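Long-range contacts in putative aspartyl-tRNA synthetase (PDB 6OD8), which probably catalyses the ATP-dependent attachment of L-aspartate to tRNA(Asp), releasing AMP and diphosphate, as a class II aminoacyl-tRNA synthetase: residues E317-E322 with G519-G524; Y459-K464 with G485-H490. All coordinates share one frame; numbering follows the deposited sequence.

Contact 1. Residues E317-E322 with G519-G524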
ATOM      1  N   GLU A 317      -4.538  11.847  -6.455  1.00 12.96           N
ATOM      2  CA  GLU A 317      -4.503  13.247  -6.893  1.00 13.66           C
ATOM      3  C   GLU A 317      -3.875  13.289  -8.282  1.00 11.31           C
ATOM      4  O   GLU A 317      -2.992  12.485  -8.585  1.00 13.89           O
ATOM      5  CB  GLU A 317      -3.725  14.154  -5.889  1.00 16.05           C
ATOM      6  CG  GLU A 317      -4.028  15.691  -6.010  1.00 17.12           C
ATOM      7  CD  GLU A 317      -5.332  16.110  -5.332  1.00 18.59           C
ATOM      8  OE1 GLU A 317      -5.923  15.308  -4.567  1.00 15.59           O
ATOM      9  OE2 GLU A 317      -5.771  17.261  -5.547  1.00 16.44           O
ATOM     10  N   MET A 318      -4.349  14.207  -9.141  1.00 14.76           N
ATOM     11  CA  MET A 318      -3.867  14.223 -10.518  1.00 16.35           C
ATOM     12  C   MET A 318      -4.001  15.616 -11.118  1.00 14.84           C
ATOM     13  O   MET A 318      -4.887  16.384 -10.740  1.00 16.50           O
ATOM     14  CB  MET A 318      -4.654  13.225 -11.380  1.00 14.76           C
ATOM     15  CG  MET A 318      -6.174  13.538 -11.339  1.00 16.41           C
ATOM     16  SD  MET A 318      -7.130  12.311 -12.236  1.00 18.98           S
ATOM     17  CE  MET A 318      -6.876  12.973 -13.888  1.00 18.84           C
ATOM     18  N   ARG A 319      -3.118  15.934 -12.078  1.00 15.32           N
ATOM     19  CA  ARG A 319      -3.311  17.137 -12.879  1.00 18.49           C
ATOM     20  C   ARG A 319      -4.618  17.068 -13.648  1.00 21.79           C
ATOM     21  O   ARG A 319      -5.077  15.993 -14.040  1.00 19.46           O
ATOM     22  CB  ARG A 319      -2.203  17.302 -13.912  1.00 23.38           C
ATOM     23  CG  ARG A 319      -0.843  17.431 -13.399  1.00 27.47           C
ATOM     24  CD  ARG A 319       0.059  17.546 -14.602  1.00 23.48           C
ATOM     25  NE  ARG A 319       1.426  17.499 -14.175  1.00 22.86           N
ATOM     26  CZ  ARG A 319       2.440  17.331 -14.996  1.00 20.01           C
ATOM     27  NH1 ARG A 319       2.223  17.196 -16.306  1.00 23.97           N
ATOM     28  NH2 ARG A 319       3.656  17.289 -14.497  1.00 18.87           N
ATOM     29  N   ILE A 320      -5.193  18.234 -13.932  1.00 19.31           N
ATOM     30  CA  ILE A 320      -6.293  18.307 -14.881  1.00 22.23           C
ATOM     31  C   ILE A 320      -5.920  19.271 -15.995  1.00 19.38           C
ATOM     32  O   ILE A 320      -5.249  20.281 -15.763  1.00 18.51           O
ATOM     33  CB  ILE A 320      -7.627  18.709 -14.224  1.00 19.76           C
ATOM     34  CG1 ILE A 320      -7.561  20.093 -13.621  1.00 18.82           C
ATOM     35  CG2 ILE A 320      -8.000  17.735 -13.126  1.00 24.61           C
ATOM     36  CD1 ILE A 320      -8.948  20.645 -13.341  1.00 21.81           C
ATOM     37  N   ASP A 321      -6.339  18.934 -17.212  1.00 18.19           N
ATOM     38  CA  ASP A 321      -6.148  19.827 -18.351  1.00 19.57           C
ATOM     39  C   ASP A 321      -7.146  20.970 -18.295  1.00 22.08           C
ATOM     40  O   ASP A 321      -6.776  22.147 -18.413  1.00 22.78           O
ATOM     41  CB  ASP A 321      -6.324  19.075 -19.679  1.00 20.56           C
ATOM     42  CG  ASP A 321      -5.226  18.045 -19.956  1.00 34.81           C
ATOM     43  OD1 ASP A 321      -5.523  17.049 -20.647  1.00 38.37           O
ATOM     44  OD2 ASP A 321      -4.079  18.226 -19.511  1.00 34.61           O
ATOM     45  N   GLU A 322      -8.415  20.634 -18.118  1.00 16.79           N
ATOM     46  CA  GLU A 322      -9.466  21.639 -18.238  1.00 16.39           C
ATOM     47  C   GLU A 322     -10.500  21.571 -17.130  1.00 18.78           C
ATOM     48  O   GLU A 322     -11.038  22.610 -16.747  1.00 22.03           O
ATOM     49  CB  GLU A 322     -10.207  21.487 -19.596  1.00 23.37           C
ATOM     50  CG  GLU A 322      -9.364  21.696 -20.835  1.00 26.08           C
ATOM     51  CD  GLU A 322     -10.145  21.442 -22.114  1.00 30.80           C
ATOM     52  OE1 GLU A 322     -11.294  21.926 -22.225  1.00 31.35           O
ATOM     53  OE2 GLU A 322      -9.605  20.769 -23.010  1.00 32.11           O
ATOM     54  N   GLY A 519       4.786  28.428  -9.460  1.00 19.10           N
ATOM     55  CA  GLY A 519       4.114  27.803 -10.576  1.00 18.67           C
ATOM     56  C   GLY A 519       3.354  26.582 -10.106  1.00 17.71           C
ATOM     57  O   GLY A 519       3.938  25.702  -9.456  1.00 23.67           O
ATOM     58  N   ALA A 520       2.065  26.503 -10.409  1.00 18.32           N
ATOM     59  CA  ALA A 520       1.255  25.385  -9.946  1.00 18.27           C
ATOM     60  C   ALA A 520       0.459  24.803 -11.103  1.00 22.63           C
ATOM     61  O   ALA A 520      -0.019  25.539 -11.970  1.00 24.72           O
ATOM     62  CB  ALA A 520       0.285  25.807  -8.828  1.00 19.80           C
ATOM     63  N   TRP A 521       0.318  23.464 -11.111  1.00 15.65           N
ATOM     64  CA  TRP A 521      -0.549  22.777 -12.077  1.00 16.20           C
ATOM     65  C   TRP A 521      -2.003  22.779 -11.596  1.00 15.87           C
ATOM     66  O   TRP A 521      -2.262  22.491 -10.428  1.00 17.55           O
ATOM     67  CB  TRP A 521      -0.101  21.316 -12.256  1.00 16.64           C
ATOM     68  CG  TRP A 521       1.295  21.122 -12.733  1.00 15.07           C
ATOM     69  CD1 TRP A 521       2.401  20.950 -11.969  1.00 18.07           C
ATOM     70  CD2 TRP A 521       1.727  21.018 -14.102  1.00 18.08           C
ATOM     71  NE1 TRP A 521       3.525  20.767 -12.772  1.00 18.28           N
ATOM     72  CE2 TRP A 521       3.129  20.783 -14.084  1.00 18.74           C
ATOM     73  CE3 TRP A 521       1.065  21.058 -15.337  1.00 19.67           C
ATOM     74  CZ2 TRP A 521       3.886  20.641 -15.262  1.00 21.39           C
ATOM     75  CZ3 TRP A 521       1.829  20.899 -16.510  1.00 18.37           C
ATOM     76  CH2 TRP A 521       3.213  20.708 -16.457  1.00 23.34           C
ATOM     77  N   PRO A 522      -2.973  23.050 -12.482  1.00 16.59           N
ATOM     78  CA  PRO A 522      -4.372  22.733 -12.147  1.00 15.61           C
ATOM     79  C   PRO A 522      -4.489  21.250 -11.813  1.00 17.60           C
ATOM     80  O   PRO A 522      -3.871  20.404 -12.460  1.00 16.21           O
ATOM     81  CB  PRO A 522      -5.155  23.104 -13.417  1.00 18.43           C
ATOM     82  CG  PRO A 522      -4.232  24.081 -14.204  1.00 16.10           C
ATOM     83  CD  PRO A 522      -2.809  23.578 -13.857  1.00 15.88           C
ATOM     84  N   HIS A 523      -5.252  20.934 -10.766  1.00 14.06           N
ATOM     85  CA  HIS A 523      -5.278  19.556 -10.300  1.00 14.13           C
ATOM     86  C   HIS A 523      -6.531  19.301  -9.474  1.00 15.35           C
ATOM     87  O   HIS A 523      -7.271  20.227  -9.131  1.00 14.69           O
ATOM     88  CB  HIS A 523      -4.014  19.230  -9.490  1.00 13.25           C
ATOM     89  CG  HIS A 523      -3.856  20.062  -8.252  1.00 13.69           C
ATOM     90  ND1 HIS A 523      -3.436  21.376  -8.286  1.00 14.94           N
ATOM     91  CD2 HIS A 523      -4.045  19.760  -6.946  1.00 15.95           C
ATOM     92  CE1 HIS A 523      -3.373  21.847  -7.052  1.00 18.36           C
ATOM     93  NE2 HIS A 523      -3.742  20.890  -6.220  1.00 16.36           N
ATOM     94  N   GLY A 524      -6.775  18.016  -9.190  1.00 12.81           N
ATOM     95  CA  GLY A 524      -7.912  17.577  -8.398  1.00 12.64           C
ATOM     96  C   GLY A 524      -7.704  16.150  -7.948  1.00 16.01           C
ATOM     97  O   GLY A 524      -6.721  15.510  -8.311  1.00 13.62           O
TER
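Met318 and Gly524 form an antiparallel hydrogen-bonded pair: Met318 N gives its hydrogen to Gly524 O at 2.8 Å, and Gly524 N returns one to Met318 O at 2.9 Å. With no side chain at Gly524, Ile320 CG2 can lie 4.1 Å from Gly524 N. One step on, Arg319 faces His523 as a non-hydrogen-bonded pair, and a third bond, Ile320 N to Pro522 O (2.9 Å), reaches its acceptor from above the carbonyl plane. Proline, lacking an N-H, joins only as an acceptor.

With CG beside the backbone N (chi1 -61°) and an extended chain beyond it, Arg319 lays its guanidinium flat on the indole of Trp521. The planes are 6° apart, with CZ 3.5 Å from the centroid of the six-membered ring, a cation-pi stack. Asp111 of the second subunit pairs with its NH2.

His523 ND1 donates to Trp521 O at 2.7 Å, near the imidazole plane, which, with NE2 held by Gln280, helps to fix the ring's rotation. Glu317 OE2 meets the edge of that ring 3.3 Å from His523 CD2, while its salt bridge goes to Arg488.

Ile320 CG1 packs on Pro522 CB, 3.9 Å away, and on His523 N, a branched apolar chain against a ring. Helix 325-342 packs against Met318 and Ile320, helix 276-283 against Glu317 and His523, and strands 310-319 and 523-529 are neighbours in the large mixed sheet.

Contact 2. Residues Y459-K464 with G485-H490; sequences YTMECK and GAQRIH. With EDO (1,2-ethanediol), chain F; EDO (1,2-ethanediol), chain C.
Ala486 meets the loop 459-464 through its methyl, CB lying 3.9 Å from Thr460 CG2; a small side chain is consistent with the loop lying close here.

At Gln487 the backbone takes over: its carbonyl O accepts a nearly straight bond from Met461 N (2.9 Å, 174° at the hydrogen). The extended glutamine side chain crosses the methionine chain at a slant, with Gln487 CG 3.9 Å from Met461 CB. Its amide continues to Ser65 and the Val63 carbonyl of the second subunit.

Arg488 follows, bridged to Thr460 through the backbone, and its CA comes 3.2 Å from Tyr459 O in a CA-H...O contact. Arginine and tyrosine side chains point the same way, guanidinium and ring planes 83° apart, and NH1 approaches the ring edge near Tyr459 CE1. A water accepts a weak bond from NH1 and also meets Thr460 OG1, a hydroxyl also hydrogen-bonded to the Pro457 carbonyl, while NE pairs with Glu317.

Ile489 N donates to Tyr459 O at 2.9 Å, in a more bent bond. Its branched chain packs along the loop, CG1 4.2 Å from Met461 SD and CD1 against the carbonyl of Thr460. Glu462, salt-bridged to Arg498, also binds two ethanediols, probably from the crystallisation liquor. Turned anti to the backbone N (chi1 -176°) and bent twice further on, the methionine chain carries its CE methyl to His490, 3.8 Å from ND1.

A loop joining strands 445-449 and 472-477 thus adds a single backbone bridge near the end of strand 480-487, within the largely antiparallel sheet characteristic of class II synthetase catalytic domains.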
ATOM      1  N   TYR A 459     -10.043  24.473   0.261  1.00 19.97           N
ATOM      2  CA  TYR A 459      -9.245  24.229  -0.944  1.00 21.80           C
ATOM      3  C   TYR A 459     -10.078  23.805  -2.164  1.00 24.94           C
ATOM      4  O   TYR A 459      -9.502  23.509  -3.213  1.00 19.07           O
ATOM      5  CB  TYR A 459      -8.166  23.171  -0.673  1.00 18.71           C
ATOM      6  CG  TYR A 459      -8.632  21.924   0.051  1.00 22.84           C
ATOM      7  CD1 TYR A 459      -9.309  20.907  -0.626  1.00 19.90           C
ATOM      8  CD2 TYR A 459      -8.393  21.759   1.409  1.00 25.37           C
ATOM      9  CE1 TYR A 459      -9.740  19.782   0.033  1.00 22.68           C
ATOM     10  CE2 TYR A 459      -8.811  20.608   2.079  1.00 22.47           C
ATOM     11  CZ  TYR A 459      -9.485  19.640   1.385  1.00 18.69           C
ATOM     12  OH  TYR A 459      -9.932  18.507   2.014  1.00 21.53           O
ATOM     13  N   THR A 460     -11.407  23.791  -2.067  1.00 21.18           N
ATOM     14  CA  THR A 460     -12.250  23.385  -3.194  1.00 17.22           C
ATOM     15  C   THR A 460     -12.496  24.562  -4.140  1.00 18.73           C
ATOM     16  O   THR A 460     -12.942  25.629  -3.703  1.00 19.44           O
ATOM     17  CB  THR A 460     -13.582  22.865  -2.673  1.00 18.66           C
ATOM     18  OG1 THR A 460     -13.327  21.842  -1.703  1.00 22.02           O
ATOM     19  CG2 THR A 460     -14.426  22.299  -3.826  1.00 18.23           C
ATOM     20  N   MET A 461     -12.247  24.354  -5.442  1.00 18.58           N
ATOM     21  CA  MET A 461     -12.484  25.399  -6.441  1.00 19.12           C
ATOM     22  C   MET A 461     -13.976  25.656  -6.620  1.00 22.97           C
ATOM     23  O   MET A 461     -14.755  24.716  -6.805  1.00 18.24           O
ATOM     24  CB  MET A 461     -11.863  25.003  -7.788  1.00 17.66           C
ATOM     25  CG  MET A 461     -11.976  26.087  -8.888  1.00 16.47           C
ATOM     26  SD  MET A 461     -10.845  27.460  -8.648  1.00 22.68           S
ATOM     27  CE  MET A 461      -9.312  26.719  -9.291  1.00 18.14           C
ATOM     28  N   GLU A 462     -14.374  26.936  -6.561  1.00 19.06           N
ATOM     29  CA  GLU A 462     -15.767  27.315  -6.786  1.00 18.60           C
ATOM     30  C   GLU A 462     -16.097  27.355  -8.287  1.00 20.57           C
ATOM     31  O   GLU A 462     -15.224  27.553  -9.135  1.00 18.77           O
ATOM     32  CB  GLU A 462     -16.052  28.686  -6.149  1.00 22.48           C
ATOM     33  CG  GLU A 462     -16.044  28.652  -4.614  1.00 30.02           C
ATOM     34  CD  GLU A 462     -15.779  30.015  -3.978  1.00 37.54           C
ATOM     35  OE1 GLU A 462     -15.755  31.035  -4.705  1.00 34.10           O
ATOM     36  OE2 GLU A 462     -15.591  30.064  -2.739  1.00 41.77           O
ATOM     37  N   CYS A 463     -17.382  27.168  -8.615  1.00 21.21           N
ATOM     38  CA  CYS A 463     -17.809  27.317 -10.004  1.00 26.11           C
ATOM     39  C   CYS A 463     -17.739  28.785 -10.414  1.00 23.83           C
ATOM     40  O   CYS A 463     -18.227  29.665  -9.697  1.00 24.62           O
ATOM     41  CB  CYS A 463     -19.234  26.801 -10.217  1.00 26.24           C
ATOM     42  SG  CYS A 463     -19.469  25.117  -9.660  1.00 28.22           S
ATOM     43  N   LYS A 464     -17.148  29.031 -11.585  1.00 20.35           N
ATOM     44  CA  LYS A 464     -17.030  30.388 -12.113  1.00 21.93           C
ATOM     45  C   LYS A 464     -18.394  31.031 -12.335  1.00 29.14           C
ATOM     46  O   LYS A 464     -18.577  32.229 -12.073  1.00 30.04           O
ATOM     47  CB  LYS A 464     -16.259  30.363 -13.430  1.00 28.73           C
ATOM     48  CG  LYS A 464     -15.866  31.757 -13.908  1.00 27.01           C
ATOM     49  CD  LYS A 464     -14.749  31.715 -14.904  1.00 38.99           C
ATOM     50  CE  LYS A 464     -14.036  33.054 -14.943  1.00 45.36           C
ATOM     51  NZ  LYS A 464     -14.984  34.147 -15.286  1.00 37.07           N
ATOM     52  N   GLY A 485     -14.727  14.022  -4.520  1.00 15.56           N
ATOM     53  CA  GLY A 485     -13.679  14.487  -5.416  1.00 12.40           C
ATOM     54  C   GLY A 485     -13.903  15.930  -5.816  1.00 21.35           C
ATOM     55  O   GLY A 485     -15.031  16.423  -5.825  1.00 18.45           O
ATOM     56  N   ALA A 486     -12.809  16.615  -6.167  1.00 16.25           N
ATOM     57  CA  ALA A 486     -12.951  18.017  -6.552  1.00 13.26           C
ATOM     58  C   ALA A 486     -11.711  18.518  -7.266  1.00 13.25           C
ATOM     59  O   ALA A 486     -10.609  17.979  -7.100  1.00 16.01           O
ATOM     60  CB  ALA A 486     -13.195  18.911  -5.340  1.00 16.64           C
ATOM     61  N   GLN A 487     -11.908  19.581  -8.039  1.00 13.70           N
ATOM     62  CA  GLN A 487     -10.796  20.443  -8.413  1.00 13.89           C
ATOM     63  C   GLN A 487     -10.352  21.268  -7.208  1.00 21.42           C
ATOM     64  O   GLN A 487     -11.182  21.856  -6.493  1.00 19.70           O
ATOM     65  CB  GLN A 487     -11.195  21.380  -9.564  1.00 18.73           C
ATOM     66  CG  GLN A 487     -10.044  22.291  -9.985  1.00 22.04           C
ATOM     67  CD  GLN A 487     -10.402  23.285 -11.100  1.00 20.52           C
ATOM     68  OE1 GLN A 487     -11.563  23.418 -11.504  1.00 18.95           O
ATOM     69  NE2 GLN A 487      -9.386  23.970 -11.619  1.00 18.00           N
ATOM     70  N   ARG A 488      -9.034  21.356  -7.006  1.00 14.31           N
ATOM     71  CA  ARG A 488      -8.477  22.184  -5.945  1.00 15.74           C
ATOM     72  C   ARG A 488      -8.219  23.601  -6.452  1.00 14.82           C
ATOM     73  O   ARG A 488      -8.136  23.849  -7.656  1.00 17.18           O
ATOM     74  CB  ARG A 488      -7.154  21.613  -5.421  1.00 16.86           C
ATOM     75  CG  ARG A 488      -7.111  20.075  -5.301  1.00 14.93           C
ATOM     76  CD  ARG A 488      -8.197  19.530  -4.383  1.00 19.02           C
ATOM     77  NE  ARG A 488      -8.058  18.073  -4.271  1.00 20.64           N
ATOM     78  CZ  ARG A 488      -8.949  17.248  -3.734  1.00 19.07           C
ATOM     79  NH1 ARG A 488     -10.118  17.686  -3.245  1.00 15.94           N
ATOM     80  NH2 ARG A 488      -8.664  15.958  -3.708  1.00 16.89           N
ATOM     81  N   ILE A 489      -8.010  24.516  -5.513  1.00 15.93           N
ATOM     82  CA  ILE A 489      -7.621  25.888  -5.844  1.00 17.61           C
ATOM     83  C   ILE A 489      -6.101  25.898  -5.966  1.00 23.45           C
ATOM     84  O   ILE A 489      -5.392  25.715  -4.969  1.00 20.50           O
ATOM     85  CB  ILE A 489      -8.098  26.885  -4.782  1.00 17.78           C
ATOM     86  CG1 ILE A 489      -9.632  26.876  -4.679  1.00 19.51           C
ATOM     87  CG2 ILE A 489      -7.576  28.295  -5.087  1.00 20.22           C
ATOM     88  CD1 ILE A 489     -10.187  27.816  -3.605  1.00 19.56           C
ATOM     89  N   HIS A 490      -5.587  26.101  -7.181  1.00 16.62           N
ATOM     90  CA  HIS A 490      -4.137  26.056  -7.364  1.00 22.90           C
ATOM     91  C   HIS A 490      -3.517  27.445  -7.346  1.00 26.96           C
ATOM     92  O   HIS A 490      -2.290  27.571  -7.427  1.00 22.68           O
ATOM     93  CB  HIS A 490      -3.768  25.306  -8.657  1.00 18.82           C
ATOM     94  CG  HIS A 490      -4.355  25.906  -9.891  1.00 21.77           C
ATOM     95  ND1 HIS A 490      -5.701  25.838 -10.185  1.00 23.11           N
ATOM     96  CD2 HIS A 490      -3.783  26.607 -10.899  1.00 26.70           C
ATOM     97  CE1 HIS A 490      -5.932  26.471 -11.321  1.00 24.60           C
ATOM     98  NE2 HIS A 490      -4.789  26.958 -11.770  1.00 26.78           N
TER
HETATM   99  C1  EDO F 604     -12.666  31.526  -6.809  1.00 34.54           C
HETATM  100  O1  EDO F 604     -14.105  31.617  -6.810  1.00 35.11           O
HETATM  101  C2  EDO F 604     -12.237  30.053  -6.811  1.00 34.38           C
HETATM  102  O2  EDO F 604     -12.847  29.356  -5.715  1.00 22.88           O
HETATM  103  C1  EDO C 601     -13.950  33.440  -1.987  1.00 44.76           C
HETATM  104  O1  EDO C 601     -13.658  32.035  -1.932  1.00 43.73           O
HETATM  105  C2  EDO C 601     -14.433  33.821  -3.387  1.00 41.84           C
HETATM  106  O2  EDO C 601     -15.839  33.574  -3.515  1.00 46.32           O
HETATM  107  O   HOH W   1     -12.021  19.607  -2.313  1.00 30.63           O

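In the fold
Both contacts are buried and lie at neighbouring strands of the same sheet, their centres about 10 Å apart. Contact 1 pairs two strand ends, 310-319 with 523-529, whereas contact 2 docks a loop against the end of strand 480-487, with less regular backbone bonding. The chemistry differs accordingly: contact 1 adds a cation-pi stack to its strand pairing, while contact 2 relies more on methionine and isoleucine. They are tied directly by the salt bridge from Glu317 OE2 to Arg488 NE (2.7 Å), and probably by a backbone hydrogen bond between His523 and Arg488. Each also touches the second subunit, so both border the dimer interface.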